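Local coordinates for protein glutathione S-transferase (Natrialba magadii ATCC 43099, PDB 6GZF) that probably transfers glutathione or reduces glutathionyl-hydroquinones, as a Xi-class glutathione transferase with a thioredoxin-like N-terminal domain, at residues A[70-83]-A[157-171]. Residues are numbered along the deposited sequence; the frame is centred on the assembly and turned at random.
Sequences TLVTRTLKGLEDAI and FDTEFDEFADHTVDL
Lys77 sends its side chain across into the loop of 157-171, bent at chi2 (60°) and again at chi4, which brings NZ to the carbonyl of Val169. The Lys77 NZ to Val169 O hydrogen bond is 2.8 Å and nearly in line with the C=O. The same ammonium makes a long, weak salt bridge to Asp162 OD1 at 3.4 Å, with the Asp158 carboxylate a little farther off. Helix 65-77 ends here in a Schellman motif with Gly78 as C-prime, and the loop docks on the carbonyls at and just past its end: His167 N donates to Lys77 O (3.2 Å) from above the carbonyl plane, and Asp166 N to Gly78 O. Beyond the turn, Ile83 puts CD1 over the faces of both Phe157 and Phe161, 4.1 Å from the Phe161 centroid and almost on its normal. Leu79 meets Phe161 at about a right angle, CD2 against CB at 3.7 Å, and Leu76 crosses Leu171 similarly, beside Ile241 of helix 238-247. A methionine in place of Lys77 would probably leave Val169 O without this donor and Asp158 and Asp162 without a nearby positive charge. Backbone bonds and apolar packing share the joint with this buried lysine, whose carbonyl and carboxylate partners probably offset the cost of burying its charge.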
loop_
_atom_site.group_PDB
_atom_site.type_symbol
_atom_site.label_atom_id
_atom_site.label_comp_id
_atom_site.label_asym_id
_atom_site.label_seq_id
_atom_site.Cartn_x
_atom_site.Cartn_y
_atom_site.Cartn_z
ATOM N N THR A 70 19.934 15.556 -8.760
ATOM C CA THR A 70 21.182 15.916 -9.421
ATOM C C THR A 70 21.191 15.456 -10.876
ATOM O O THR A 70 21.739 16.131 -11.746
ATOM C CB THR A 70 22.399 15.313 -8.696
ATOM O OG1 THR A 70 22.362 13.885 -8.803
ATOM C CG2 THR A 70 22.391 15.708 -7.228
ATOM N N LEU A 71 20.576 14.305 -11.133
ATOM C CA LEU A 71 20.534 13.738 -12.477
ATOM C C LEU A 71 19.658 14.562 -13.416
ATOM O O LEU A 71 20.025 14.799 -14.568
ATOM C CB LEU A 71 20.033 12.293 -12.432
ATOM C CG LEU A 71 20.970 11.272 -11.784
ATOM C CD1 LEU A 71 20.406 9.867 -11.923
ATOM C CD2 LEU A 71 22.361 11.359 -12.394
ATOM N N VAL A 72 18.499 14.989 -12.923
ATOM C CA VAL A 72 17.581 15.801 -13.715
ATOM C C VAL A 72 18.225 17.138 -14.075
ATOM O O VAL A 72 18.100 17.614 -15.204
ATOM C CB VAL A 72 16.252 16.043 -12.967
ATOM C CG1 VAL A 72 15.388 17.051 -13.711
ATOM C CG2 VAL A 72 15.505 14.731 -12.779
ATOM N N THR A 73 18.932 17.727 -13.117
ATOM C CA THR A 73 19.621 18.993 -13.342
ATOM C C THR A 73 20.764 18.829 -14.338
ATOM O O THR A 73 20.917 19.637 -15.255
ATOM C CB THR A 73 20.174 19.573 -12.028
ATOM O OG1 THR A 73 19.108 19.730 -11.087
ATOM C CG2 THR A 73 20.829 20.924 -12.277
ATOM N N ARG A 74 21.557 17.777 -14.154
ATOM C CA ARG A 74 22.697 17.503 -15.024
ATOM C C ARG A 74 22.259 17.337 -16.474
ATOM O O ARG A 74 22.941 17.786 -17.394
ATOM C CB ARG A 74 23.441 16.248 -14.559
ATOM C CG ARG A 74 24.808 16.067 -15.203
ATOM C CD ARG A 74 25.438 14.736 -14.821
ATOM N NE ARG A 74 24.838 13.617 -15.543
ATOM C CZ ARG A 74 25.532 12.710 -16.223
ATOM N NH1 ARG A 74 26.856 12.784 -16.272
ATOM N NH2 ARG A 74 24.903 11.727 -16.853
ATOM N N THR A 75 21.112 16.695 -16.669
ATOM C CA THR A 75 20.575 16.474 -18.005
ATOM C C THR A 75 20.020 17.763 -18.604
ATOM O O THR A 75 20.254 18.063 -19.774
ATOM C CB THR A 75 19.469 15.407 -17.992
ATOM O OG1 THR A 75 19.925 14.253 -17.276
ATOM C CG2 THR A 75 19.089 15.011 -19.409
ATOM N N LEU A 76 19.287 18.521 -17.793
ATOM C CA LEU A 76 18.701 19.781 -18.236
ATOM C C LEU A 76 19.774 20.792 -18.621
ATOM O O LEU A 76 19.621 21.540 -19.586
ATOM C CB LEU A 76 17.800 20.368 -17.146
ATOM C CG LEU A 76 16.418 19.734 -16.985
ATOM C CD1 LEU A 76 15.643 20.414 -15.868
ATOM C CD2 LEU A 76 15.646 19.800 -18.292
ATOM N N LYS A 77 20.863 20.804 -17.861
ATOM C CA LYS A 77 21.954 21.739 -18.100
ATOM C C LYS A 77 22.834 21.301 -19.264
ATOM O O LYS A 77 23.489 22.125 -19.903
ATOM C CB LYS A 77 22.805 21.893 -16.840
ATOM C CG LYS A 77 23.059 23.328 -16.444
ATOM C CD LYS A 77 21.755 24.045 -16.165
ATOM C CE LYS A 77 22.006 25.450 -15.665
ATOM N NZ LYS A 77 22.682 26.303 -16.679
ATOM N N GLY A 78 22.845 20.001 -19.537
ATOM C CA GLY A 78 23.744 19.445 -20.528
ATOM C C GLY A 78 25.146 19.381 -19.956
ATOM O O GLY A 78 26.092 19.912 -20.537
ATOM N N LEU A 79 25.270 18.733 -18.802
ATOM C CA LEU A 79 26.542 18.660 -18.092
ATOM C C LEU A 79 27.084 17.236 -18.038
ATOM O O LEU A 79 28.004 16.946 -17.272
ATOM C CB LEU A 79 26.388 19.209 -16.672
ATOM C CG LEU A 79 26.311 20.731 -16.533
ATOM C CD1 LEU A 79 25.986 21.127 -15.099
ATOM C CD2 LEU A 79 27.610 21.377 -16.989
ATOM N N GLU A 80 26.513 16.352 -18.852
ATOM C CA GLU A 80 26.940 14.957 -18.887
ATOM C C GLU A 80 28.388 14.838 -19.349
ATOM O O GLU A 80 29.184 14.113 -18.751
ATOM C CB GLU A 80 26.032 14.129 -19.801
ATOM C CG GLU A 80 24.542 14.313 -19.556
ATOM C CD GLU A 80 23.942 15.417 -20.405
ATOM O OE1 GLU A 80 24.688 16.335 -20.807
ATOM O OE2 GLU A 80 22.723 15.365 -20.673
ATOM N N ASP A 81 28.723 15.556 -20.417
ATOM C CA ASP A 81 30.078 15.553 -20.953
ATOM C C ASP A 81 31.066 16.141 -19.951
ATOM O O ASP A 81 32.222 15.724 -19.886
ATOM C CB ASP A 81 30.139 16.337 -22.266
ATOM C CG ASP A 81 29.400 15.646 -23.394
ATOM O OD1 ASP A 81 29.317 14.400 -23.375
ATOM O OD2 ASP A 81 28.905 16.347 -24.300
ATOM N N ALA A 82 30.597 17.107 -19.167
ATOM C CA ALA A 82 31.452 17.791 -18.207
ATOM C C ALA A 82 31.572 17.017 -16.898
ATOM O O ALA A 82 32.651 16.932 -16.313
ATOM C CB ALA A 82 30.927 19.194 -17.942
ATOM N N ILE A 83 30.463 16.450 -16.441
ATOM C CA ILE A 83 30.455 15.746 -15.165
ATOM C C ILE A 83 30.081 14.276 -15.337
ATOM O O ILE A 83 28.950 13.945 -15.690
ATOM C CB ILE A 83 29.491 16.414 -14.170
ATOM C CG1 ILE A 83 29.839 17.898 -14.024
ATOM C CG2 ILE A 83 29.545 15.712 -12.823
ATOM C CD1 ILE A 83 28.821 18.702 -13.254
ATOM N N PHE A 157 25.281 22.842 -9.708
ATOM C CA PHE A 157 25.155 22.371 -11.086
ATOM C C PHE A 157 24.472 23.439 -11.925
ATOM O O PHE A 157 24.767 23.615 -13.107
ATOM C CB PHE A 157 24.348 21.071 -11.164
ATOM C CG PHE A 157 25.147 19.828 -10.895
ATOM C CD1 PHE A 157 26.439 19.901 -10.406
ATOM C CD2 PHE A 157 24.600 18.579 -11.146
ATOM C CE1 PHE A 157 27.168 18.750 -10.162
ATOM C CE2 PHE A 157 25.323 17.425 -10.907
ATOM C CZ PHE A 157 26.609 17.511 -10.415
ATOM N N ASP A 158 23.553 24.151 -11.284
ATOM C CA ASP A 158 22.682 25.105 -11.952
ATOM C C ASP A 158 23.352 26.456 -12.202
ATOM O O ASP A 158 23.192 27.046 -13.269
ATOM C CB ASP A 158 21.414 25.298 -11.114
ATOM C CG ASP A 158 20.305 25.991 -11.874
ATOM O OD1 ASP A 158 20.332 25.980 -13.120
ATOM O OD2 ASP A 158 19.398 26.539 -11.220
ATOM N N THR A 159 24.109 26.940 -11.224
ATOM C CA THR A 159 24.576 28.322 -11.261
ATOM C C THR A 159 26.087 28.497 -11.414
ATOM O O THR A 159 26.566 29.626 -11.528
ATOM C CB THR A 159 24.147 29.071 -9.983
ATOM O OG1 THR A 159 24.750 28.454 -8.840
ATOM C CG2 THR A 159 22.635 29.042 -9.830
ATOM N N GLU A 160 26.838 27.401 -11.427
ATOM C CA GLU A 160 28.296 27.507 -11.377
ATOM C C GLU A 160 29.025 26.876 -12.566
ATOM O O GLU A 160 30.210 27.140 -12.775
ATOM C CB GLU A 160 28.815 26.884 -10.079
ATOM C CG GLU A 160 28.151 27.422 -8.818
ATOM C CD GLU A 160 28.347 28.917 -8.643
ATOM O OE1 GLU A 160 29.498 29.344 -8.415
ATOM O OE2 GLU A 160 27.350 29.665 -8.734
ATOM N N PHE A 161 28.329 26.052 -13.343
ATOM C CA PHE A 161 28.959 25.358 -14.468
ATOM C C PHE A 161 28.513 25.894 -15.828
ATOM O O PHE A 161 28.377 25.131 -16.786
ATOM C CB PHE A 161 28.669 23.855 -14.396
ATOM C CG PHE A 161 29.419 23.140 -13.306
ATOM C CD1 PHE A 161 28.890 23.044 -12.030
ATOM C CD2 PHE A 161 30.649 22.555 -13.562
ATOM C CE1 PHE A 161 29.575 22.383 -11.026
ATOM C CE2 PHE A 161 31.339 21.893 -12.564
ATOM C CZ PHE A 161 30.801 21.807 -11.294
ATOM N N ASP A 162 28.293 27.203 -15.916
ATOM C CA ASP A 162 27.783 27.817 -17.141
ATOM C C ASP A 162 28.761 27.730 -18.311
ATOM O O ASP A 162 28.353 27.769 -19.472
ATOM C CB ASP A 162 27.421 29.283 -16.891
ATOM C CG ASP A 162 26.017 29.452 -16.343
ATOM O OD1 ASP A 162 25.150 28.610 -16.658
ATOM O OD2 ASP A 162 25.779 30.428 -15.600
ATOM N N GLU A 163 30.047 27.616 -18.002
ATOM C CA GLU A 163 31.081 27.592 -19.031
ATOM C C GLU A 163 31.086 26.272 -19.800
ATOM O O GLU A 163 31.540 26.209 -20.943
ATOM C CB GLU A 163 32.454 27.845 -18.401
ATOM C CG GLU A 163 33.602 27.949 -19.395
ATOM C CD GLU A 163 34.873 28.482 -18.764
ATOM O OE1 GLU A 163 34.775 29.282 -17.809
ATOM O OE2 GLU A 163 35.971 28.099 -19.220
ATOM N N PHE A 164 30.561 25.222 -19.177
ATOM C CA PHE A 164 30.671 23.880 -19.737
ATOM C C PHE A 164 29.316 23.248 -20.042
ATOM O O PHE A 164 29.245 22.137 -20.568
ATOM C CB PHE A 164 31.464 22.990 -18.782
ATOM C CG PHE A 164 32.716 23.636 -18.264
ATOM C CD1 PHE A 164 33.867 23.662 -19.033
ATOM C CD2 PHE A 164 32.739 24.229 -17.011
ATOM C CE1 PHE A 164 35.020 24.259 -18.561
ATOM C CE2 PHE A 164 33.888 24.829 -16.535
ATOM C CZ PHE A 164 35.030 24.843 -17.311
ATOM N N ALA A 165 28.242 23.958 -19.714
ATOM C CA ALA A 165 26.897 23.483 -20.013
ATOM C C ALA A 165 26.602 23.618 -21.503
ATOM O O ALA A 165 27.049 24.568 -22.147
ATOM C CB ALA A 165 25.869 24.248 -19.193
ATOM N N ASP A 166 25.852 22.667 -22.050
ATOM C CA ASP A 166 25.528 22.677 -23.472
ATOM C C ASP A 166 24.221 23.412 -23.755
ATOM O O ASP A 166 23.970 23.834 -24.882
ATOM C CB ASP A 166 25.446 21.248 -24.015
ATOM C CG ASP A 166 26.783 20.535 -23.984
ATOM O OD1 ASP A 166 27.823 21.220 -23.895
ATOM O OD2 ASP A 166 26.791 19.288 -24.052
ATOM N N HIS A 167 23.393 23.565 -22.727
ATOM C CA HIS A 167 22.097 24.212 -22.890
ATOM C C HIS A 167 22.012 25.516 -22.107
ATOM O O HIS A 167 22.475 25.603 -20.971
ATOM C CB HIS A 167 20.973 23.272 -22.452
ATOM C CG HIS A 167 20.988 21.946 -23.147
ATOM N ND1 HIS A 167 21.225 20.763 -22.485
ATOM C CD2 HIS A 167 20.798 21.621 -24.448
ATOM C CE1 HIS A 167 21.178 19.762 -23.347
ATOM N NE2 HIS A 167 20.922 20.255 -24.543
ATOM N N THR A 168 21.417 26.531 -22.727
ATOM C CA THR A 168 21.202 27.806 -22.060
ATOM C C THR A 168 19.904 27.743 -21.261
ATOM O O THR A 168 18.925 28.419 -21.580
ATOM C CB THR A 168 21.151 28.978 -23.061
ATOM O OG1 THR A 168 22.208 28.841 -24.018
ATOM C CG2 THR A 168 21.300 30.312 -22.337
ATOM N N VAL A 169 19.902 26.906 -20.231
ATOM C CA VAL A 169 18.744 26.757 -19.362
ATOM C C VAL A 169 19.064 27.358 -18.000
ATOM O O VAL A 169 20.164 27.185 -17.484
ATOM C CB VAL A 169 18.338 25.277 -19.208
ATOM C CG1 VAL A 169 17.081 25.151 -18.364
ATOM C CG2 VAL A 169 18.125 24.647 -20.572
ATOM N N ASP A 170 18.105 28.076 -17.426
ATOM C CA ASP A 170 18.323 28.750 -16.154
ATOM C C ASP A 170 17.240 28.363 -15.148
ATOM O O ASP A 170 16.182 28.988 -15.085
ATOM C CB ASP A 170 18.358 30.266 -16.366
ATOM C CG ASP A 170 18.772 31.027 -15.123
ATOM O OD1 ASP A 170 19.306 30.402 -14.183
ATOM O OD2 ASP A 170 18.580 32.260 -15.096
ATOM N N LEU A 171 17.519 27.325 -14.362
ATOM C CA LEU A 171 16.545 26.781 -13.420
ATOM C C LEU A 171 16.557 27.525 -12.086
ATOM O O LEU A 171 16.009 27.049 -11.091
ATOM C CB LEU A 171 16.810 25.292 -13.189
ATOM C CG LEU A 171 16.918 24.435 -14.451
ATOM C CD1 LEU A 171 17.501 23.070 -14.128
ATOM C CD2 LEU A 171 15.562 24.298 -15.124
HETATM O O HOH W 1 26.991 17.372 -21.797
#